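Local coordinates for protein 4-alpha-glucanotransferase (PDB 6M6T) that belongs to the amylomaltase (disproportionating enzyme) family of 4-alpha-glucanotransferases, enzymes built on a TIM barrel, at residues A[3-15]-A[437-449]. Numbering follows the deposited sequence.
Sequences KKRASGVLMHITS and YATVSQTTITCMQ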
# COMPACT_ATOMS: atom_id res chain seq x y z
N LYS A 3 -24.70 -13.19 4.25
CA LYS A 3 -24.03 -11.89 4.23
C LYS A 3 -23.96 -11.31 2.81
O LYS A 3 -23.85 -12.05 1.83
CB LYS A 3 -22.62 -11.99 4.83
CG LYS A 3 -22.63 -12.44 6.28
CD LYS A 3 -21.62 -11.64 7.15
CE LYS A 3 -20.27 -12.38 7.36
NZ LYS A 3 -20.18 -13.11 8.60
N LYS A 4 -24.03 -9.98 2.72
CA LYS A 4 -24.20 -9.28 1.45
C LYS A 4 -22.95 -9.40 0.59
O LYS A 4 -21.86 -9.04 1.04
CB LYS A 4 -24.50 -7.80 1.70
CG LYS A 4 -24.76 -6.95 0.45
CD LYS A 4 -26.07 -7.33 -0.27
CE LYS A 4 -27.28 -6.53 0.26
NZ LYS A 4 -28.43 -7.48 0.49
N ARG A 5 -23.10 -9.92 -0.63
CA ARG A 5 -21.98 -10.05 -1.54
C ARG A 5 -21.68 -8.71 -2.21
O ARG A 5 -22.49 -7.79 -2.20
CB ARG A 5 -22.26 -11.11 -2.60
CG ARG A 5 -22.04 -12.54 -2.13
CD ARG A 5 -22.85 -13.54 -2.97
NE ARG A 5 -22.30 -13.74 -4.30
CZ ARG A 5 -21.51 -14.76 -4.63
NH1 ARG A 5 -21.22 -15.66 -3.70
NH2 ARG A 5 -21.04 -14.88 -5.86
N ALA A 6 -20.47 -8.61 -2.77
CA ALA A 6 -19.95 -7.36 -3.30
C ALA A 6 -18.67 -7.65 -4.09
O ALA A 6 -18.17 -8.78 -4.10
CB ALA A 6 -19.68 -6.33 -2.20
N SER A 7 -18.16 -6.62 -4.75
CA SER A 7 -16.94 -6.74 -5.53
C SER A 7 -16.25 -5.38 -5.57
O SER A 7 -16.80 -4.35 -5.15
CB SER A 7 -17.20 -7.25 -6.95
OG SER A 7 -17.22 -6.18 -7.87
N GLY A 8 -15.01 -5.41 -6.04
CA GLY A 8 -14.20 -4.20 -6.06
C GLY A 8 -13.05 -4.36 -7.01
O GLY A 8 -12.80 -5.44 -7.57
N VAL A 9 -12.34 -3.26 -7.20
CA VAL A 9 -11.27 -3.19 -8.18
C VAL A 9 -9.98 -2.83 -7.45
O VAL A 9 -10.00 -2.04 -6.50
CB VAL A 9 -11.63 -2.18 -9.31
CG1 VAL A 9 -10.43 -1.76 -10.14
CG2 VAL A 9 -12.69 -2.80 -10.22
N LEU A 10 -8.87 -3.45 -7.87
CA LEU A 10 -7.56 -3.25 -7.25
C LEU A 10 -6.70 -2.38 -8.17
O LEU A 10 -6.12 -2.85 -9.16
CB LEU A 10 -6.87 -4.58 -6.96
CG LEU A 10 -5.47 -4.43 -6.38
CD1 LEU A 10 -5.51 -4.12 -4.88
CD2 LEU A 10 -4.66 -5.67 -6.62
N MET A 11 -6.60 -1.10 -7.82
CA MET A 11 -5.82 -0.15 -8.59
C MET A 11 -5.24 0.93 -7.69
O MET A 11 -5.99 1.69 -7.05
CB MET A 11 -6.65 0.52 -9.67
CG MET A 11 -5.87 0.68 -10.92
SD MET A 11 -6.53 1.98 -11.93
CE MET A 11 -5.34 1.77 -13.22
N HIS A 12 -3.93 1.04 -7.68
CA HIS A 12 -3.33 2.06 -6.85
C HIS A 12 -3.47 3.43 -7.51
O HIS A 12 -3.48 3.56 -8.74
CB HIS A 12 -1.85 1.75 -6.61
CG HIS A 12 -1.27 2.52 -5.47
ND1 HIS A 12 0.08 2.63 -5.27
CD2 HIS A 12 -1.86 3.23 -4.48
CE1 HIS A 12 0.30 3.36 -4.19
NE2 HIS A 12 -0.86 3.74 -3.69
N ILE A 13 -3.58 4.45 -6.66
CA ILE A 13 -3.57 5.84 -7.10
C ILE A 13 -2.45 6.11 -8.10
O ILE A 13 -2.57 7.00 -8.94
CB ILE A 13 -3.44 6.74 -5.86
CG1 ILE A 13 -4.35 6.23 -4.74
CG2 ILE A 13 -3.71 8.20 -6.23
CD1 ILE A 13 -5.75 6.68 -4.84
N THR A 14 -1.35 5.36 -8.03
CA THR A 14 -0.27 5.68 -8.96
C THR A 14 -0.64 5.29 -10.39
O THR A 14 -0.21 5.95 -11.34
CB THR A 14 1.06 5.02 -8.52
OG1 THR A 14 1.13 3.65 -8.93
CG2 THR A 14 1.21 5.09 -7.03
N SER A 15 -1.47 4.27 -10.56
CA SER A 15 -1.75 3.74 -11.90
C SER A 15 -2.81 4.54 -12.66
O SER A 15 -3.00 4.29 -13.86
CB SER A 15 -2.18 2.27 -11.81
OG SER A 15 -1.41 1.56 -10.86
N TYR A 437 -15.64 -14.61 -9.79
CA TYR A 437 -16.86 -13.98 -9.32
C TYR A 437 -17.92 -15.01 -8.98
O TYR A 437 -18.85 -14.71 -8.21
CB TYR A 437 -17.38 -12.98 -10.35
CG TYR A 437 -16.76 -11.63 -10.18
CD1 TYR A 437 -15.40 -11.51 -9.91
CD2 TYR A 437 -17.51 -10.47 -10.26
CE1 TYR A 437 -14.82 -10.28 -9.75
CE2 TYR A 437 -16.94 -9.23 -10.09
CZ TYR A 437 -15.59 -9.14 -9.83
OH TYR A 437 -14.99 -7.93 -9.64
N ALA A 438 -17.81 -16.23 -9.52
CA ALA A 438 -18.75 -17.27 -9.16
C ALA A 438 -18.51 -17.89 -7.78
O ALA A 438 -19.36 -18.67 -7.33
CB ALA A 438 -18.73 -18.37 -10.22
N THR A 439 -17.40 -17.58 -7.11
CA THR A 439 -17.06 -18.22 -5.85
C THR A 439 -17.95 -17.71 -4.71
O THR A 439 -18.55 -16.64 -4.78
CB THR A 439 -15.59 -17.99 -5.48
OG1 THR A 439 -15.43 -16.71 -4.86
CG2 THR A 439 -14.70 -18.07 -6.71
N VAL A 440 -18.00 -18.50 -3.63
CA VAL A 440 -18.89 -18.18 -2.52
C VAL A 440 -18.34 -17.05 -1.66
O VAL A 440 -18.91 -16.72 -0.62
CB VAL A 440 -19.14 -19.43 -1.66
CG1 VAL A 440 -19.65 -20.55 -2.53
CG2 VAL A 440 -17.87 -19.85 -0.94
N SER A 441 -17.21 -16.47 -2.09
CA SER A 441 -16.55 -15.42 -1.31
C SER A 441 -17.46 -14.21 -1.17
O SER A 441 -18.20 -13.86 -2.10
CB SER A 441 -15.23 -15.01 -1.98
OG SER A 441 -14.13 -15.82 -1.60
N GLN A 442 -17.42 -13.55 -0.01
CA GLN A 442 -18.29 -12.39 0.18
C GLN A 442 -17.87 -11.24 -0.72
O GLN A 442 -18.74 -10.52 -1.23
CB GLN A 442 -18.32 -11.95 1.65
CG GLN A 442 -17.12 -11.15 2.15
CD GLN A 442 -17.18 -10.89 3.67
OE1 GLN A 442 -17.07 -11.81 4.49
NE2 GLN A 442 -17.35 -9.62 4.04
N THR A 443 -16.57 -11.09 -0.96
CA THR A 443 -16.03 -10.03 -1.80
C THR A 443 -14.97 -10.61 -2.73
O THR A 443 -14.16 -11.43 -2.31
CB THR A 443 -15.41 -8.90 -0.98
OG1 THR A 443 -16.30 -8.52 0.09
CG2 THR A 443 -15.16 -7.68 -1.85
N THR A 444 -14.99 -10.18 -3.98
CA THR A 444 -13.95 -10.51 -4.94
C THR A 444 -13.42 -9.21 -5.53
O THR A 444 -14.19 -8.27 -5.77
CB THR A 444 -14.47 -11.41 -6.06
OG1 THR A 444 -15.64 -10.81 -6.64
CG2 THR A 444 -14.81 -12.83 -5.51
N ILE A 445 -12.11 -9.17 -5.76
CA ILE A 445 -11.44 -7.97 -6.25
C ILE A 445 -10.76 -8.28 -7.57
O ILE A 445 -10.05 -9.29 -7.69
CB ILE A 445 -10.42 -7.43 -5.24
CG1 ILE A 445 -11.05 -7.32 -3.86
CG2 ILE A 445 -9.93 -6.08 -5.67
CD1 ILE A 445 -12.11 -6.26 -3.80
N THR A 446 -10.96 -7.41 -8.55
CA THR A 446 -10.44 -7.59 -9.89
C THR A 446 -9.27 -6.65 -10.12
O THR A 446 -9.36 -5.45 -9.83
CB THR A 446 -11.53 -7.36 -10.92
OG1 THR A 446 -12.55 -8.36 -10.72
CG2 THR A 446 -10.95 -7.45 -12.34
N CYS A 447 -8.16 -7.20 -10.60
CA CYS A 447 -6.94 -6.44 -10.83
C CYS A 447 -7.12 -5.64 -12.10
O CYS A 447 -7.25 -6.24 -13.18
CB CYS A 447 -5.75 -7.38 -10.95
SG CYS A 447 -4.75 -7.62 -9.45
N MET A 448 -7.12 -4.31 -12.00
CA MET A 448 -7.40 -3.49 -13.18
C MET A 448 -6.54 -3.88 -14.39
O MET A 448 -6.96 -3.66 -15.53
CB MET A 448 -7.22 -2.01 -12.85
CG MET A 448 -7.41 -1.05 -14.02
SD MET A 448 -9.09 -1.02 -14.68
CE MET A 448 -9.99 -0.54 -13.24
N GLN A 449 -5.38 -4.49 -14.16
CA GLN A 449 -4.59 -5.01 -15.28
C GLN A 449 -5.39 -6.01 -16.08
O GLN A 449 -5.55 -5.87 -17.30
CB GLN A 449 -3.30 -5.66 -14.77
CG GLN A 449 -2.14 -4.72 -14.50
CD GLN A 449 -2.19 -4.15 -13.10
OE1 GLN A 449 -3.28 -3.89 -12.54
NE2 GLN A 449 -1.01 -3.97 -12.51
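Gly8 and Leu10 stitch the first strand of the barrel, 6-10, to the last, 443-447, an instructive example of how a parallel barrel closes. The strands run at 28° to each other, and alternate amides do the joining: Gly8 N binds Thr444 O, Thr446 N binds Gly8 O at 2.9 Å, and Leu10 N binds Thr446 O at 2.8 Å. Strand 43-45 flanks 6-10 and strand 389-392 flanks 443-447.

Met448, at the start of the following helix, can be traced outward. Its CB meets Met11 CG at 3.6 Å and also lies near Leu10 O. CG, set anti to the backbone N (chi1 177°), touches Met11 CE and SD. The chain then bends at chi2 and chi3, which carries CE to Val9 CG1. Phe32 and Phe35 of helix 27-38 touch this side chain.

Leu10 points to the sheet face opposite Val9, its CB against Ile445 CG2 and its CD2 3.4 Å from Cys447 SG. Arg5 reaches to the loop that precedes strand 443-447, where NH1 makes a weak bond to Thr439 O, while its NH2 bonds Tyr494 O, the stronger partner. The chemistry implies that backbone hydrogen bonds of Gly8, Thr446 and Leu10 set the register, with apolar side chains packing beside Leu10 and around Met448.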